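Local coordinates for leucine-rich repeat protein (Bacteroides thetaiotaomicron, PDB 4ECN) that is of unknown function but, as an extracellular leucine-rich repeat protein with DUF4458 domains at its N-terminal end, probably binds other proteins, at residues T132-L137 against N249-D254. Residues are numbered along the deposited sequence; the frame is centred on the assembly and turned at random.
Sequences TVTFKL and NKLTKD
T132 and L251 face each other at the start of a parallel strand pair, their side chains crossing at about a right angle on the same side of the sheet. The isobutyl group of L251 swings along strand 130-139, CG lying anti to the backbone N (chi1 165°), which lays CD1 against the T132 hydroxyl and within 4.2 Å of CG2 of T134. On the other side of the sheet V133 and T252 lie side by side and point the same way, with CG2 of V133 3.9 Å from CB of T252; the T252 hydroxyl is hydrogen-bonded to T245 O. Three backbone bonds cross between 132-137 and 249-254: T132 N to K250 O, T252 N to T132 O at 2.8 Å, and T134 N to T252 O, where the donor lies almost in line with the carbonyl. D254 has positive phi (50°), and its N-H goes to OG1 of T134 at 3.2 Å, nearly straight, instead of to T134 O, which is poorly angled for it. T134 OG1 sits between its own backbone N and carbonyl carbon (chi1 56°), which brings it to CA of K253 and to the N-H of D254. A valine here would probably leave the D254 N-H without its hydroxyl acceptor. Beyond it, CB of K136 meets CB of D254 at 3.6 Å, while K136 NZ and D254 OD2 stay 4.3 Å apart, too far for a salt bridge. Strand 202-212 flanks 130-139 on its other edge, placing the pair within the mixed sheet of a DUF4458 domain, a family grouped with transthyretin-like folds. Chemically, then, the T134 hydroxyl takes the D254 N-H, the backbone pairing of T134 and K136 resumes at A255, and the lysine–aspartate attraction is probably modest.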
ATOM      1  N   THR A 132      -7.202  43.641  23.769  1.00 59.26           N
ATOM      2  CA  THR A 132      -7.739  42.630  24.697  1.00 58.85           C
ATOM      3  C   THR A 132      -9.271  42.516  24.509  1.00 63.28           C
ATOM      4  O   THR A 132      -9.893  43.426  23.966  1.00 63.55           O
ATOM      5  CB  THR A 132      -7.340  42.895  26.155  1.00 63.67           C
ATOM      6  OG1 THR A 132      -7.698  44.222  26.525  1.00 65.83           O
ATOM      7  CG2 THR A 132      -5.845  42.669  26.397  1.00 59.38           C
ATOM      8  N   VAL A 133      -9.858  41.360  24.890  1.00 59.69           N
ATOM      9  CA  VAL A 133     -11.279  41.063  24.666  1.00 59.60           C
ATOM     10  C   VAL A 133     -11.899  40.313  25.843  1.00 64.67           C
ATOM     11  O   VAL A 133     -11.240  39.492  26.480  1.00 65.24           O
ATOM     12  CB  VAL A 133     -11.443  40.223  23.352  1.00 62.30           C
ATOM     13  CG1 VAL A 133     -12.743  39.424  23.318  1.00 61.43           C
ATOM     14  CG2 VAL A 133     -11.349  41.110  22.119  1.00 62.42           C
ATOM     15  N   THR A 134     -13.196  40.571  26.075  1.00 60.44           N
ATOM     16  CA  THR A 134     -14.052  39.868  27.027  1.00 60.19           C
ATOM     17  C   THR A 134     -15.268  39.398  26.263  1.00 63.55           C
ATOM     18  O   THR A 134     -15.721  40.084  25.341  1.00 62.15           O
ATOM     19  CB  THR A 134     -14.428  40.715  28.245  1.00 67.44           C
ATOM     20  OG1 THR A 134     -15.054  41.921  27.795  1.00 75.28           O
ATOM     21  CG2 THR A 134     -13.246  41.005  29.147  1.00 60.69           C
ATOM     22  N   PHE A 135     -15.802  38.239  26.641  1.00 59.98           N
ATOM     23  CA  PHE A 135     -16.955  37.662  25.961  1.00 58.84           C
ATOM     24  C   PHE A 135     -18.215  37.786  26.802  1.00 63.27           C
ATOM     25  O   PHE A 135     -18.153  37.912  28.031  1.00 64.34           O
ATOM     26  CB  PHE A 135     -16.679  36.187  25.620  1.00 59.38           C
ATOM     27  CG  PHE A 135     -15.502  36.063  24.684  1.00 59.27           C
ATOM     28  CD1 PHE A 135     -15.674  36.172  23.309  1.00 61.37           C
ATOM     29  CD2 PHE A 135     -14.209  35.945  25.180  1.00 59.40           C
ATOM     30  CE1 PHE A 135     -14.580  36.123  22.450  1.00 60.67           C
ATOM     31  CE2 PHE A 135     -13.117  35.889  24.315  1.00 60.59           C
ATOM     32  CZ  PHE A 135     -13.312  35.963  22.963  1.00 58.08           C
ATOM     33  N   LYS A 136     -19.354  37.783  26.108  1.00 58.35           N
ATOM     34  CA  LYS A 136     -20.689  37.844  26.661  1.00 58.65           C
ATOM     35  C   LYS A 136     -21.498  36.760  25.986  1.00 65.00           C
ATOM     36  O   LYS A 136     -21.787  36.835  24.776  1.00 63.88           O
ATOM     37  CB  LYS A 136     -21.283  39.240  26.470  1.00 61.02           C
ATOM     38  CG  LYS A 136     -22.715  39.434  26.948  1.00 72.03           C
ATOM     39  CD  LYS A 136     -23.281  40.695  26.283  1.00 82.38           C
ATOM     40  CE  LYS A 136     -24.695  41.057  26.657  1.00 90.96           C
ATOM     41  NZ  LYS A 136     -24.776  41.568  28.047  1.00101.52           N
ATOM     42  N   LEU A 137     -21.777  35.703  26.765  1.00 63.99           N
ATOM     43  CA  LEU A 137     -22.554  34.535  26.358  1.00 64.94           C
ATOM     44  C   LEU A 137     -24.035  34.913  26.341  1.00 72.53           C
ATOM     45  O   LEU A 137     -24.523  35.483  27.308  1.00 72.28           O
ATOM     46  CB  LEU A 137     -22.282  33.347  27.296  1.00 64.75           C
ATOM     47  CG  LEU A 137     -20.982  32.563  27.135  1.00 68.52           C
ATOM     48  CD1 LEU A 137     -19.752  33.371  27.573  1.00 68.22           C
ATOM     49  CD2 LEU A 137     -21.032  31.299  27.971  1.00 71.48           C
ATOM     50  N   ASN A 249      -3.754  48.076  21.679  1.00 77.70           N
ATOM     51  CA  ASN A 249      -3.499  48.432  23.094  1.00 77.79           C
ATOM     52  C   ASN A 249      -4.797  48.921  23.822  1.00 78.44           C
ATOM     53  O   ASN A 249      -4.707  49.525  24.897  1.00 78.85           O
ATOM     54  CB  ASN A 249      -2.369  49.489  23.200  1.00 82.83           C
ATOM     55  CG  ASN A 249      -1.021  49.040  22.607  1.00118.82           C
ATOM     56  OD1 ASN A 249      -0.719  47.837  22.438  1.00112.57           O
ATOM     57  ND2 ASN A 249      -0.166  50.006  22.279  1.00113.04           N
ATOM     58  N   LYS A 250      -5.983  48.542  23.281  1.00 71.97           N
ATOM     59  CA  LYS A 250      -7.318  48.845  23.808  1.00 71.41           C
ATOM     60  C   LYS A 250      -8.141  47.556  24.018  1.00 74.13           C
ATOM     61  O   LYS A 250      -7.943  46.576  23.297  1.00 73.26           O
ATOM     62  CB  LYS A 250      -8.087  49.810  22.871  1.00 73.83           C
ATOM     63  CG  LYS A 250      -7.441  51.185  22.655  1.00 84.28           C
ATOM     64  CD  LYS A 250      -7.438  52.064  23.908  1.00 94.75           C
ATOM     65  CE  LYS A 250      -6.718  53.373  23.694  1.00104.87           C
ATOM     66  NZ  LYS A 250      -6.853  54.280  24.868  1.00114.19           N
ATOM     67  N   LEU A 251      -9.090  47.579  24.983  1.00 70.23           N
ATOM     68  CA  LEU A 251      -9.965  46.443  25.305  1.00 68.78           C
ATOM     69  C   LEU A 251     -11.351  46.547  24.646  1.00 71.14           C
ATOM     70  O   LEU A 251     -12.081  47.518  24.854  1.00 71.34           O
ATOM     71  CB  LEU A 251     -10.158  46.305  26.827  1.00 68.87           C
ATOM     72  CG  LEU A 251     -11.309  45.392  27.307  1.00 72.65           C
ATOM     73  CD1 LEU A 251     -10.876  43.943  27.419  1.00 72.15           C
ATOM     74  CD2 LEU A 251     -11.874  45.880  28.614  1.00 73.54           C
ATOM     75  N   THR A 252     -11.726  45.492  23.926  1.00 66.47           N
ATOM     76  CA  THR A 252     -13.050  45.347  23.339  1.00 66.33           C
ATOM     77  C   THR A 252     -13.875  44.565  24.368  1.00 71.09           C
ATOM     78  O   THR A 252     -13.435  43.522  24.847  1.00 71.01           O
ATOM     79  CB  THR A 252     -12.960  44.704  21.952  1.00 68.85           C
ATOM     80  OG1 THR A 252     -12.108  45.512  21.119  1.00 65.43           O
ATOM     81  CG2 THR A 252     -14.345  44.492  21.311  1.00 62.34           C
ATOM     82  N   LYS A 253     -15.029  45.097  24.753  1.00 68.21           N
ATOM     83  CA  LYS A 253     -15.833  44.462  25.780  1.00 68.46           C
ATOM     84  C   LYS A 253     -17.038  43.752  25.175  1.00 73.00           C
ATOM     85  O   LYS A 253     -17.610  44.217  24.185  1.00 72.55           O
ATOM     86  CB  LYS A 253     -16.292  45.528  26.803  1.00 71.96           C
ATOM     87  CG  LYS A 253     -16.882  44.989  28.109  1.00 83.35           C
ATOM     88  CD  LYS A 253     -17.642  46.080  28.877  1.00 88.91           C
ATOM     89  CE  LYS A 253     -18.427  45.512  30.044  1.00 90.02           C
ATOM     90  NZ  LYS A 253     -19.294  46.531  30.694  1.00 92.27           N
ATOM     91  N   ASP A 254     -17.422  42.627  25.811  1.00 70.23           N
ATOM     92  CA  ASP A 254     -18.597  41.784  25.575  1.00 70.17           C
ATOM     93  C   ASP A 254     -18.793  41.389  24.084  1.00 72.11           C
ATOM     94  O   ASP A 254     -19.773  41.779  23.430  1.00 72.32           O
ATOM     95  CB  ASP A 254     -19.855  42.482  26.111  1.00 73.30           C
ATOM     96  CG  ASP A 254     -19.888  42.540  27.633  1.00 91.25           C
ATOM     97  OD1 ASP A 254     -19.040  41.853  28.282  1.00 91.32           O
ATOM     98  OD2 ASP A 254     -20.776  43.243  28.182  1.00100.78           O
TER